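Local coordinates for protein tyrosinase (Aspergillus oryzae, PDB 6JU8) that probably oxidises L-tyrosine and L-dopa to L-dopaquinone with molecular oxygen at a dinuclear copper centre, at residues Leu43-Glu48 and Asp124-Asn129; His98-Phe103 and Lys404-Arg409; Phe103-Arg108 and Ser393-Asp398; Val181-Pro184 and Gln190-Lys193. The protein carries 1 engineered substitution. All blocks are in the same frame, centred on the assembly; numbering follows the deposited sequence.

From the N terminus, helix 41-55 supplies the first half of contact 1. The copper-binding loop 98-103 then opens contact 2, and F103, shared by both, starts the helix segment that opens contact 3. At the far end of helix 103-129, contact 1 closes, so its loop crosses those of contacts 2 and 3. Contact 4 follows as a local hairpin lying wholly within the two long loops; a salt bridge from K193 to E48 joins it to contact 1. Beyond helix 371-389, residues 393-398 close contact 3 and 404-409 close contact 2, both near one copper site. Contact 4 lies on the opposite side of the chain's centre from both, and contact 1 is opposite contact 3.

Contact 1 (Leu43-Glu48 and Asp124-Asn129); sequences LTLFVE and DFIKQN
E48 lays its side chain against the ring of F125, where helix 41-55 packs on the C-terminal part of helix 103-129, away from the copper sites. Its CB sits over one face of the ring in a CH-pi contact, 3.9 Å from the centroid and displaced toward the rim. CG continues along the same rim, 3.6 Å from F125 CE1. A bend at chi2 (-78°) then turns the chain, bringing E48 CD to 3.8 Å from F125 CE1 and laying the carboxylate at 15° to the ring plane. OE1 stays near CE1, while OE2 forms a salt bridge with K193, so the aliphatic part of the glutamate covers the ring and its charge is met elsewhere. The opposite face of F125 is covered by N129 CB. The amide of N129 folds back on the helix, its ND2 bonding to F125 O at 2.9 Å on a lone pair in the carbonyl plane. Beside the aromatic contact, L45 CD2 touches F125 CD2 at 3.8 Å and I126 CG1 at 3.7 Å. The helix segments cross steeply, at 104°, with W138 of helix 135-144 against both L45 and F125, and V181 of strand 178-182 against T44 and E48.

Contact 2 (His98-Phe103 and Lys404-Arg409); sequences HNNYTF and KDDDLR. With CU (copper (II) ion), chain C.
N100 and D406 face one another from opposite directions across a water-bridged junction in the copper-binding loop of the tyrosinase domain. Residues N100 to F103 form a type I beta turn, closed by the bond from F103 N to N100 O, and a weak bond from Y101 N to OD1 of N100 helps orient the amide. Amide and carboxylate planes stand 58° apart, with N100 ND2 4.1 Å from D406 OD2, too far for a direct bond. One water spans the gap, accepting from N100 ND2 and donating to D406 OD2 at 2.6 Å. A second water donates to the same oxygen at 2.7 Å and hydrogen-bonds to T102 OG1, so OD2 gathers two water bonds and ties the first and third residues of the turn to segment 404-409. With chi1 of T102 at 47°, its OG1 reaches this water while its CB meets L408 CD2 at 4.1 Å, an apolar touch at the centre of an inverse gamma turn. At the start of segment 98-103, H98 joins H71 and H107 on one copper ion; its NE2 is 2.2 Å from the metal, and the copper-bound water lies in the imidazole plane, at its edge.

Contact 3 (Phe103-Arg108 and Ser393-Asp398); sequences FPTWHR and SWFNDD. With CU (copper (II) ion), chain C.
T105 packs against W394 and F395, the side chains coming from opposite directions. The contact is van der Waals packing: T105 CG2 comes to 3.5 Å from W394 CH2, and T105 OG1 lies 3.9 Å from F395 CZ. Both approaches are oblique. With OG1 between the backbone N and the carbonyl carbon (chi1 49°), CG2 stands anti to that carbon and is directed at W394. The aromatic pair also packs internally, F395 CD1 lying 3.4 Å above one indole face and W394 CG in plane at the phenyl edge. Hydrogen bonds hold the polar groups: T105 OG1 pairs with S426 OG, W394 NE1 with D427. N396 OD1 accepts from W394 N at 2.9 Å, the donor above the amide plane. Metal binding occupies the other side of the helix, where H107 NE2 holds copper at 2.0 Å. H107 ND1 bonds to F103 O at 2.8 Å, fixing the ring's rotation, and H107 N reaches the same oxygen from the opposite face of its plane. W106 CE3 covers one imidazole face. This first turn of helix 103-129 sits between the metal and segment 393-398, with P104 against helices 298-302 and 328-340 and R108 bridged to D380 of helix 371-389.

Contact 4 (Val181-Pro184 and Gln190-Lys193); sequences VLVP and QLSK
V181 and L191 form an antiparallel hydrogen-bonded pair of a beta hairpin, joined by two backbone bonds. V181 N donates to L191 O and L191 N to V181 O, both at 2.8 Å, the first bond nearly straight at 170°. V181 O is also approached by Q190 CA at 3.2 Å in a CA-H...O contact. V181 is buried. Its CG1 lies anti to the carbonyl carbon (chi1 -59°), which puts CG2 between the backbone N and the carbonyl carbon, facing strand 190-194 and packing near L191 O. Toward the turn, V183 CG2 touches L191 CG at 3.7 Å, completing the close part of the contact.

The rest is looser. On the V181 face, the extended chain of K193 crosses V181 at about a right angle, with K193 CD 4.1 Å from V181 CG2; its ammonium group pairs with E48. L191, on the same face, is exposed to solvent. On the other face, in the non-hydrogen-bonded pair, L182 and Q190 run side by side in the same direction, L182 CD2 staying 4.0 Å from Q190 CG. Strand 190-194 pairs antiparallel with strand 178-182 in the two-stranded sheet, and both strands reach helix 41-55 or the loop before it: V181 packs on V47, L182 N bonds to T44 OG1, the L182 side chain lies against I41, and Q190 touches S38 and R40.

Contact 1 (Leu43-Glu48 and Asp124-Asn129)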
# COMPACT_ATOMS: atom_id res chain seq x y z
N LEU A 43 -9.03 -22.26 -2.39
CA LEU A 43 -8.77 -20.82 -2.49
C LEU A 43 -9.95 -20.09 -3.11
O LEU A 43 -10.37 -19.00 -2.66
CB LEU A 43 -7.51 -20.57 -3.32
CG LEU A 43 -7.17 -19.10 -3.61
CD1 LEU A 43 -6.88 -18.34 -2.31
CD2 LEU A 43 -5.95 -19.02 -4.52
N THR A 44 -10.52 -20.68 -4.17
CA THR A 44 -11.71 -20.07 -4.78
C THR A 44 -12.88 -20.02 -3.81
O THR A 44 -13.55 -18.99 -3.66
CB THR A 44 -12.09 -20.87 -6.03
OG1 THR A 44 -11.03 -20.79 -7.00
CG2 THR A 44 -13.34 -20.30 -6.72
N LEU A 45 -13.13 -21.11 -3.09
CA LEU A 45 -14.22 -21.15 -2.12
C LEU A 45 -14.05 -20.08 -1.05
O LEU A 45 -14.98 -19.38 -0.65
CB LEU A 45 -14.25 -22.54 -1.48
CG LEU A 45 -14.84 -23.68 -2.33
CD1 LEU A 45 -14.66 -25.01 -1.59
CD2 LEU A 45 -16.30 -23.38 -2.70
N PHE A 46 -12.81 -19.94 -0.55
CA PHE A 46 -12.57 -19.01 0.55
C PHE A 46 -12.74 -17.59 0.04
O PHE A 46 -13.44 -16.77 0.65
CB PHE A 46 -11.20 -19.26 1.16
CG PHE A 46 -10.83 -18.54 2.43
CD1 PHE A 46 -11.72 -17.78 3.17
CD2 PHE A 46 -9.50 -18.63 2.89
CE1 PHE A 46 -11.34 -17.12 4.35
CE2 PHE A 46 -9.13 -18.00 4.07
CZ PHE A 46 -10.04 -17.25 4.81
N VAL A 47 -12.15 -17.28 -1.11
CA VAL A 47 -12.29 -15.93 -1.68
C VAL A 47 -13.74 -15.59 -1.99
O VAL A 47 -14.24 -14.51 -1.66
CB VAL A 47 -11.43 -15.80 -2.96
CG1 VAL A 47 -11.75 -14.53 -3.71
CG2 VAL A 47 -9.95 -15.87 -2.60
N GLU A 48 -14.45 -16.52 -2.64
CA GLU A 48 -15.81 -16.22 -3.06
C GLU A 48 -16.74 -16.14 -1.86
O GLU A 48 -17.60 -15.25 -1.81
CB GLU A 48 -16.32 -17.25 -4.07
CG GLU A 48 -15.55 -17.26 -5.39
CD GLU A 48 -15.87 -16.15 -6.36
OE1 GLU A 48 -16.73 -15.29 -6.08
OE2 GLU A 48 -15.26 -16.11 -7.45
N ASP A 124 -23.34 -22.51 -0.07
CA ASP A 124 -24.26 -21.74 -0.93
C ASP A 124 -23.60 -21.42 -2.26
O ASP A 124 -24.24 -21.49 -3.32
CB ASP A 124 -24.69 -20.44 -0.24
CG ASP A 124 -25.54 -20.63 0.99
OD1 ASP A 124 -26.49 -21.43 0.93
OD2 ASP A 124 -25.30 -20.01 2.04
N PHE A 125 -22.32 -21.04 -2.25
CA PHE A 125 -21.59 -20.78 -3.49
C PHE A 125 -21.59 -22.01 -4.39
O PHE A 125 -21.84 -21.90 -5.60
CB PHE A 125 -20.15 -20.35 -3.19
CG PHE A 125 -19.32 -20.17 -4.45
CD1 PHE A 125 -19.36 -18.98 -5.14
CD2 PHE A 125 -18.54 -21.21 -4.93
CE1 PHE A 125 -18.64 -18.82 -6.32
CE2 PHE A 125 -17.81 -21.06 -6.10
CZ PHE A 125 -17.87 -19.86 -6.79
N ILE A 126 -21.32 -23.18 -3.84
CA ILE A 126 -21.28 -24.42 -4.63
C ILE A 126 -22.66 -24.72 -5.19
O ILE A 126 -22.77 -25.05 -6.37
CB ILE A 126 -20.79 -25.61 -3.76
CG1 ILE A 126 -19.33 -25.43 -3.36
CG2 ILE A 126 -21.05 -26.93 -4.47
CD1 ILE A 126 -18.86 -26.28 -2.20
N LYS A 127 -23.72 -24.58 -4.37
CA LYS A 127 -25.06 -24.89 -4.87
C LYS A 127 -25.43 -23.96 -6.01
O LYS A 127 -26.13 -24.37 -6.93
CB LYS A 127 -26.12 -24.82 -3.77
N GLN A 128 -24.92 -22.73 -6.02
CA GLN A 128 -25.27 -21.70 -6.98
C GLN A 128 -24.37 -21.63 -8.20
O GLN A 128 -24.82 -21.11 -9.23
CB GLN A 128 -25.26 -20.34 -6.27
CG GLN A 128 -26.42 -20.13 -5.31
CD GLN A 128 -26.18 -18.98 -4.35
OE1 GLN A 128 -25.28 -18.13 -4.48
NE2 GLN A 128 -27.00 -18.94 -3.30
N ASN A 129 -23.16 -22.19 -8.15
CA ASN A 129 -22.18 -21.97 -9.21
C ASN A 129 -21.48 -23.21 -9.74
O ASN A 129 -20.80 -23.15 -10.77
CB ASN A 129 -21.07 -21.02 -8.71
CG ASN A 129 -21.61 -19.65 -8.38
OD1 ASN A 129 -21.63 -18.78 -9.26
ND2 ASN A 129 -22.04 -19.42 -7.14

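Contact 2 (His98-Phe103 and Lys404-Arg409)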
# COMPACT_ATOMS: atom_id res chain seq x y z
N HIS A 98 -10.62 -9.30 26.97
CA HIS A 98 -9.21 -8.94 27.09
C HIS A 98 -8.86 -8.76 28.55
O HIS A 98 -9.72 -8.34 29.35
CB HIS A 98 -8.91 -7.67 26.27
CG HIS A 98 -9.18 -7.89 24.81
ND1 HIS A 98 -10.22 -7.25 24.17
CD2 HIS A 98 -8.59 -8.68 23.88
CE1 HIS A 98 -10.23 -7.61 22.90
NE2 HIS A 98 -9.27 -8.50 22.68
N ASN A 99 -7.63 -9.09 28.90
CA ASN A 99 -7.14 -8.94 30.28
C ASN A 99 -7.99 -9.76 31.24
O ASN A 99 -8.26 -9.34 32.37
CB ASN A 99 -7.09 -7.48 30.73
CG ASN A 99 -6.21 -7.28 31.95
OD1 ASN A 99 -5.10 -7.82 32.03
ND2 ASN A 99 -6.69 -6.53 32.94
N ASN A 100 -8.41 -10.95 30.81
CA ASN A 100 -8.93 -11.95 31.74
C ASN A 100 -8.57 -13.34 31.24
O ASN A 100 -8.23 -13.51 30.06
CB ASN A 100 -10.44 -11.80 31.90
CG ASN A 100 -10.98 -12.35 33.20
OD1 ASN A 100 -10.23 -12.86 34.05
ND2 ASN A 100 -12.29 -12.24 33.37
N TYR A 101 -8.69 -14.32 32.12
CA TYR A 101 -8.23 -15.68 31.84
C TYR A 101 -9.06 -16.41 30.80
O TYR A 101 -8.65 -17.45 30.29
CB TYR A 101 -8.18 -16.49 33.15
CG TYR A 101 -7.43 -15.69 34.20
CD1 TYR A 101 -6.07 -15.48 34.06
CD2 TYR A 101 -8.09 -15.15 35.30
CE1 TYR A 101 -5.37 -14.75 35.01
CE2 TYR A 101 -7.40 -14.42 36.25
CZ TYR A 101 -6.04 -14.22 36.09
OH TYR A 101 -5.30 -13.50 37.00
N THR A 102 -10.24 -15.89 30.48
CA THR A 102 -11.05 -16.39 29.38
C THR A 102 -10.66 -15.77 28.04
O THR A 102 -11.31 -16.05 27.04
CB THR A 102 -12.55 -16.13 29.70
OG1 THR A 102 -12.64 -14.77 30.14
CG2 THR A 102 -13.08 -17.05 30.80
N PHE A 103 -9.61 -14.96 27.99
CA PHE A 103 -9.16 -14.44 26.69
C PHE A 103 -8.99 -15.56 25.68
O PHE A 103 -9.50 -15.45 24.55
CB PHE A 103 -7.87 -13.62 26.91
CG PHE A 103 -7.04 -13.44 25.66
CD1 PHE A 103 -7.42 -12.49 24.71
CD2 PHE A 103 -5.92 -14.24 25.42
CE1 PHE A 103 -6.71 -12.32 23.53
CE2 PHE A 103 -5.23 -14.10 24.22
CZ PHE A 103 -5.64 -13.16 23.28
N LYS A 404 -13.75 -19.49 35.37
CA LYS A 404 -13.96 -20.70 34.59
C LYS A 404 -15.38 -20.76 34.05
O LYS A 404 -15.62 -21.18 32.92
CB LYS A 404 -13.62 -21.96 35.42
CG LYS A 404 -13.65 -23.22 34.55
CD LYS A 404 -13.20 -24.47 35.28
CE LYS A 404 -14.27 -24.93 36.24
NZ LYS A 404 -15.46 -25.50 35.55
N ASP A 405 -16.37 -20.39 34.86
CA ASP A 405 -17.76 -20.59 34.48
C ASP A 405 -18.41 -19.37 33.86
O ASP A 405 -19.64 -19.31 33.73
CB ASP A 405 -18.54 -21.07 35.72
CG ASP A 405 -18.10 -22.47 36.14
OD1 ASP A 405 -17.63 -23.28 35.30
OD2 ASP A 405 -18.19 -22.80 37.34
N ASP A 406 -17.61 -18.40 33.42
CA ASP A 406 -18.21 -17.22 32.79
C ASP A 406 -18.91 -17.57 31.48
O ASP A 406 -18.37 -18.30 30.64
CB ASP A 406 -17.13 -16.18 32.45
CG ASP A 406 -16.54 -15.46 33.64
OD1 ASP A 406 -16.98 -15.64 34.79
OD2 ASP A 406 -15.61 -14.66 33.41
N ASP A 407 -20.10 -17.01 31.27
CA ASP A 407 -20.73 -17.09 29.95
C ASP A 407 -19.88 -16.33 28.93
O ASP A 407 -19.53 -15.16 29.13
CB ASP A 407 -22.12 -16.44 30.03
CG ASP A 407 -23.17 -17.33 30.67
OD1 ASP A 407 -23.00 -18.56 30.76
OD2 ASP A 407 -24.17 -16.73 31.12
N LEU A 408 -19.58 -16.97 27.83
CA LEU A 408 -18.83 -16.33 26.74
C LEU A 408 -19.80 -15.70 25.77
O LEU A 408 -20.00 -16.10 24.62
CB LEU A 408 -17.93 -17.38 26.08
CG LEU A 408 -16.95 -18.09 27.00
CD1 LEU A 408 -16.22 -19.21 26.25
CD2 LEU A 408 -15.96 -17.12 27.61
N ARG A 409 -20.44 -14.63 26.27
CA ARG A 409 -21.39 -13.85 25.47
C ARG A 409 -20.67 -13.26 24.28
O ARG A 409 -19.51 -12.85 24.41
CB ARG A 409 -21.99 -12.75 26.35
CG ARG A 409 -22.81 -13.30 27.53
CD ARG A 409 -23.53 -12.16 28.28
NE ARG A 409 -22.79 -10.91 28.11
CZ ARG A 409 -23.32 -9.73 27.84
NH1 ARG A 409 -22.56 -8.65 27.70
NH2 ARG A 409 -24.64 -9.61 27.72
CU CU C . -10.01 -9.80 21.05
O HOH W 1 -14.35 -13.27 35.21
O HOH W 2 -15.03 -13.84 30.88
O HOH W 3 -8.36 -9.42 20.13

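Contact 3 (Phe103-Arg108 and Ser393-Asp398)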
# COMPACT_ATOMS: atom_id res chain seq x y z
N PHE A 103 -9.61 -14.96 27.99
CA PHE A 103 -9.16 -14.44 26.69
C PHE A 103 -8.99 -15.56 25.68
O PHE A 103 -9.50 -15.45 24.55
CB PHE A 103 -7.87 -13.62 26.91
CG PHE A 103 -7.04 -13.44 25.66
CD1 PHE A 103 -7.42 -12.49 24.71
CD2 PHE A 103 -5.92 -14.24 25.42
CE1 PHE A 103 -6.71 -12.32 23.53
CE2 PHE A 103 -5.23 -14.10 24.22
CZ PHE A 103 -5.64 -13.16 23.28
N PRO A 104 -8.29 -16.66 25.94
CA PRO A 104 -8.14 -17.66 24.87
C PRO A 104 -9.43 -18.36 24.52
O PRO A 104 -9.63 -18.75 23.35
CB PRO A 104 -7.14 -18.67 25.47
CG PRO A 104 -6.42 -17.88 26.53
CD PRO A 104 -7.48 -16.99 27.14
N THR A 105 -10.32 -18.58 25.51
CA THR A 105 -11.51 -19.39 25.20
C THR A 105 -12.58 -18.56 24.53
O THR A 105 -13.26 -19.03 23.59
CB THR A 105 -12.03 -20.10 26.46
OG1 THR A 105 -12.11 -19.10 27.48
CG2 THR A 105 -11.05 -21.19 26.88
N TRP A 106 -12.73 -17.30 24.94
CA TRP A 106 -13.66 -16.43 24.18
C TRP A 106 -13.25 -16.40 22.73
O TRP A 106 -14.07 -16.55 21.81
CB TRP A 106 -13.69 -15.01 24.82
CG TRP A 106 -14.77 -14.19 24.17
CD1 TRP A 106 -16.06 -14.08 24.61
CD2 TRP A 106 -14.67 -13.40 22.99
NE1 TRP A 106 -16.79 -13.26 23.77
CE2 TRP A 106 -15.95 -12.84 22.76
CE3 TRP A 106 -13.63 -13.13 22.08
CZ2 TRP A 106 -16.21 -12.01 21.67
CZ3 TRP A 106 -13.90 -12.29 21.00
CH2 TRP A 106 -15.18 -11.74 20.80
N HIS A 107 -11.94 -16.18 22.47
CA HIS A 107 -11.50 -16.08 21.08
C HIS A 107 -11.55 -17.41 20.36
O HIS A 107 -11.78 -17.41 19.13
CB HIS A 107 -10.10 -15.46 21.01
CG HIS A 107 -10.11 -14.00 21.31
ND1 HIS A 107 -10.05 -13.46 22.59
CD2 HIS A 107 -10.21 -12.93 20.49
CE1 HIS A 107 -10.09 -12.13 22.52
NE2 HIS A 107 -10.20 -11.77 21.25
N ARG A 108 -11.43 -18.55 21.05
CA ARG A 108 -11.58 -19.85 20.40
C ARG A 108 -12.96 -19.94 19.78
O ARG A 108 -13.11 -20.39 18.63
CB ARG A 108 -11.34 -20.97 21.43
CG ARG A 108 -11.61 -22.37 20.84
CD ARG A 108 -11.00 -23.48 21.69
NE ARG A 108 -9.55 -23.49 21.57
CZ ARG A 108 -8.71 -24.17 22.32
NH1 ARG A 108 -9.11 -24.98 23.31
NH2 ARG A 108 -7.40 -24.06 22.09
N SER A 393 -3.70 -28.19 33.23
CA SER A 393 -3.60 -26.77 33.56
C SER A 393 -4.72 -26.00 32.88
O SER A 393 -4.61 -25.66 31.70
CB SER A 393 -2.24 -26.21 33.13
OG SER A 393 -1.18 -26.84 33.83
N TRP A 394 -5.82 -25.77 33.58
CA TRP A 394 -7.04 -25.28 32.95
C TRP A 394 -7.95 -24.65 34.01
O TRP A 394 -8.65 -25.36 34.75
CB TRP A 394 -7.80 -26.41 32.27
CG TRP A 394 -9.02 -25.98 31.51
CD1 TRP A 394 -10.32 -26.06 31.90
CD2 TRP A 394 -9.03 -25.40 30.19
NE1 TRP A 394 -11.15 -25.57 30.92
CE2 TRP A 394 -10.39 -25.16 29.86
CE3 TRP A 394 -8.05 -25.06 29.26
CZ2 TRP A 394 -10.78 -24.60 28.63
CZ3 TRP A 394 -8.41 -24.50 28.05
CH2 TRP A 394 -9.77 -24.28 27.77
N PHE A 395 -7.89 -23.34 34.13
CA PHE A 395 -8.77 -22.60 35.02
C PHE A 395 -8.77 -23.14 36.44
O PHE A 395 -9.81 -23.05 37.11
CB PHE A 395 -10.21 -22.53 34.46
CG PHE A 395 -10.31 -21.72 33.18
CD1 PHE A 395 -10.14 -22.31 31.92
CD2 PHE A 395 -10.55 -20.36 33.22
CE1 PHE A 395 -10.20 -21.59 30.75
CE2 PHE A 395 -10.64 -19.62 32.05
CZ PHE A 395 -10.45 -20.21 30.80
N ASN A 396 -7.64 -23.62 36.93
CA ASN A 396 -7.63 -24.32 38.22
C ASN A 396 -6.56 -23.78 39.14
O ASN A 396 -6.41 -24.29 40.26
CB ASN A 396 -7.53 -25.84 38.04
CG ASN A 396 -6.25 -26.26 37.36
OD1 ASN A 396 -5.73 -25.55 36.50
ND2 ASN A 396 -5.73 -27.43 37.70
N ASP A 397 -5.83 -22.72 38.77
CA ASP A 397 -5.03 -22.02 39.78
C ASP A 397 -5.92 -21.06 40.56
O ASP A 397 -7.08 -20.82 40.20
CB ASP A 397 -3.88 -21.26 39.11
CG ASP A 397 -4.43 -20.28 38.09
OD1 ASP A 397 -4.67 -20.68 36.93
OD2 ASP A 397 -4.71 -19.12 38.49
N ASP A 398 -5.38 -20.52 41.65
CA ASP A 398 -6.19 -19.72 42.56
C ASP A 398 -6.75 -18.46 41.91
O ASP A 398 -7.81 -17.94 42.30
CB ASP A 398 -5.37 -19.36 43.80
CG ASP A 398 -5.05 -20.57 44.64
OD1 ASP A 398 -5.80 -21.57 44.62
OD2 ASP A 398 -4.01 -20.53 45.32
CU CU C . -10.01 -9.80 21.05
O HOH W 3 -8.36 -9.42 20.13

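Contact 4 (Val181-Pro184 and Gln190-Lys193)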
# COMPACT_ATOMS: atom_id res chain seq x y z
N VAL A 181 -8.91 -16.84 -9.10
CA VAL A 181 -9.83 -17.91 -8.72
C VAL A 181 -10.31 -18.66 -9.97
O VAL A 181 -10.20 -18.16 -11.10
CB VAL A 181 -11.04 -17.40 -7.90
CG1 VAL A 181 -10.60 -16.71 -6.61
CG2 VAL A 181 -11.93 -16.48 -8.72
N LEU A 182 -10.80 -19.87 -9.74
CA LEU A 182 -11.39 -20.73 -10.75
C LEU A 182 -12.80 -20.30 -11.09
O LEU A 182 -13.55 -19.87 -10.22
CB LEU A 182 -11.46 -22.19 -10.26
CG LEU A 182 -10.15 -22.82 -9.81
CD1 LEU A 182 -10.33 -24.30 -9.52
CD2 LEU A 182 -9.05 -22.63 -10.87
N VAL A 183 -13.17 -20.50 -12.34
CA VAL A 183 -14.57 -20.43 -12.75
C VAL A 183 -15.20 -21.81 -12.79
O VAL A 183 -14.89 -22.63 -13.67
CB VAL A 183 -14.66 -19.73 -14.12
CG1 VAL A 183 -16.11 -19.57 -14.51
CG2 VAL A 183 -13.92 -18.39 -14.07
N PRO A 184 -16.09 -22.14 -11.86
CA PRO A 184 -16.74 -23.46 -11.91
C PRO A 184 -17.62 -23.57 -13.14
O PRO A 184 -18.29 -22.64 -13.61
CB PRO A 184 -17.61 -23.48 -10.65
CG PRO A 184 -17.09 -22.37 -9.79
CD PRO A 184 -16.56 -21.32 -10.73
N GLN A 190 -9.86 -18.95 -15.48
CA GLN A 190 -9.58 -18.32 -14.19
C GLN A 190 -9.89 -16.83 -14.26
O GLN A 190 -9.84 -16.27 -15.36
CB GLN A 190 -8.11 -18.52 -13.82
CG GLN A 190 -7.76 -19.97 -13.50
CD GLN A 190 -6.43 -20.03 -12.76
OE1 GLN A 190 -5.96 -19.00 -12.27
NE2 GLN A 190 -5.84 -21.21 -12.69
N LEU A 191 -10.20 -16.23 -13.12
CA LEU A 191 -10.45 -14.79 -13.07
C LEU A 191 -9.64 -14.13 -11.97
O LEU A 191 -9.52 -14.73 -10.90
CB LEU A 191 -11.93 -14.51 -12.80
CG LEU A 191 -12.92 -14.84 -13.91
CD1 LEU A 191 -14.34 -14.78 -13.35
CD2 LEU A 191 -12.75 -13.89 -15.09
N SER A 192 -9.12 -12.93 -12.17
CA SER A 192 -8.52 -12.15 -11.09
C SER A 192 -9.57 -11.26 -10.43
O SER A 192 -10.27 -10.54 -11.14
CB SER A 192 -7.41 -11.27 -11.71
OG SER A 192 -6.78 -10.47 -10.75
N LYS A 193 -9.68 -11.34 -9.11
CA LYS A 193 -10.70 -10.61 -8.37
C LYS A 193 -10.06 -9.86 -7.22
O LYS A 193 -9.02 -10.28 -6.70
CB LYS A 193 -11.80 -11.54 -7.85
CG LYS A 193 -12.58 -12.23 -8.98
CD LYS A 193 -13.82 -12.90 -8.39
CE LYS A 193 -14.67 -13.48 -9.51
NZ LYS A 193 -15.83 -14.24 -8.95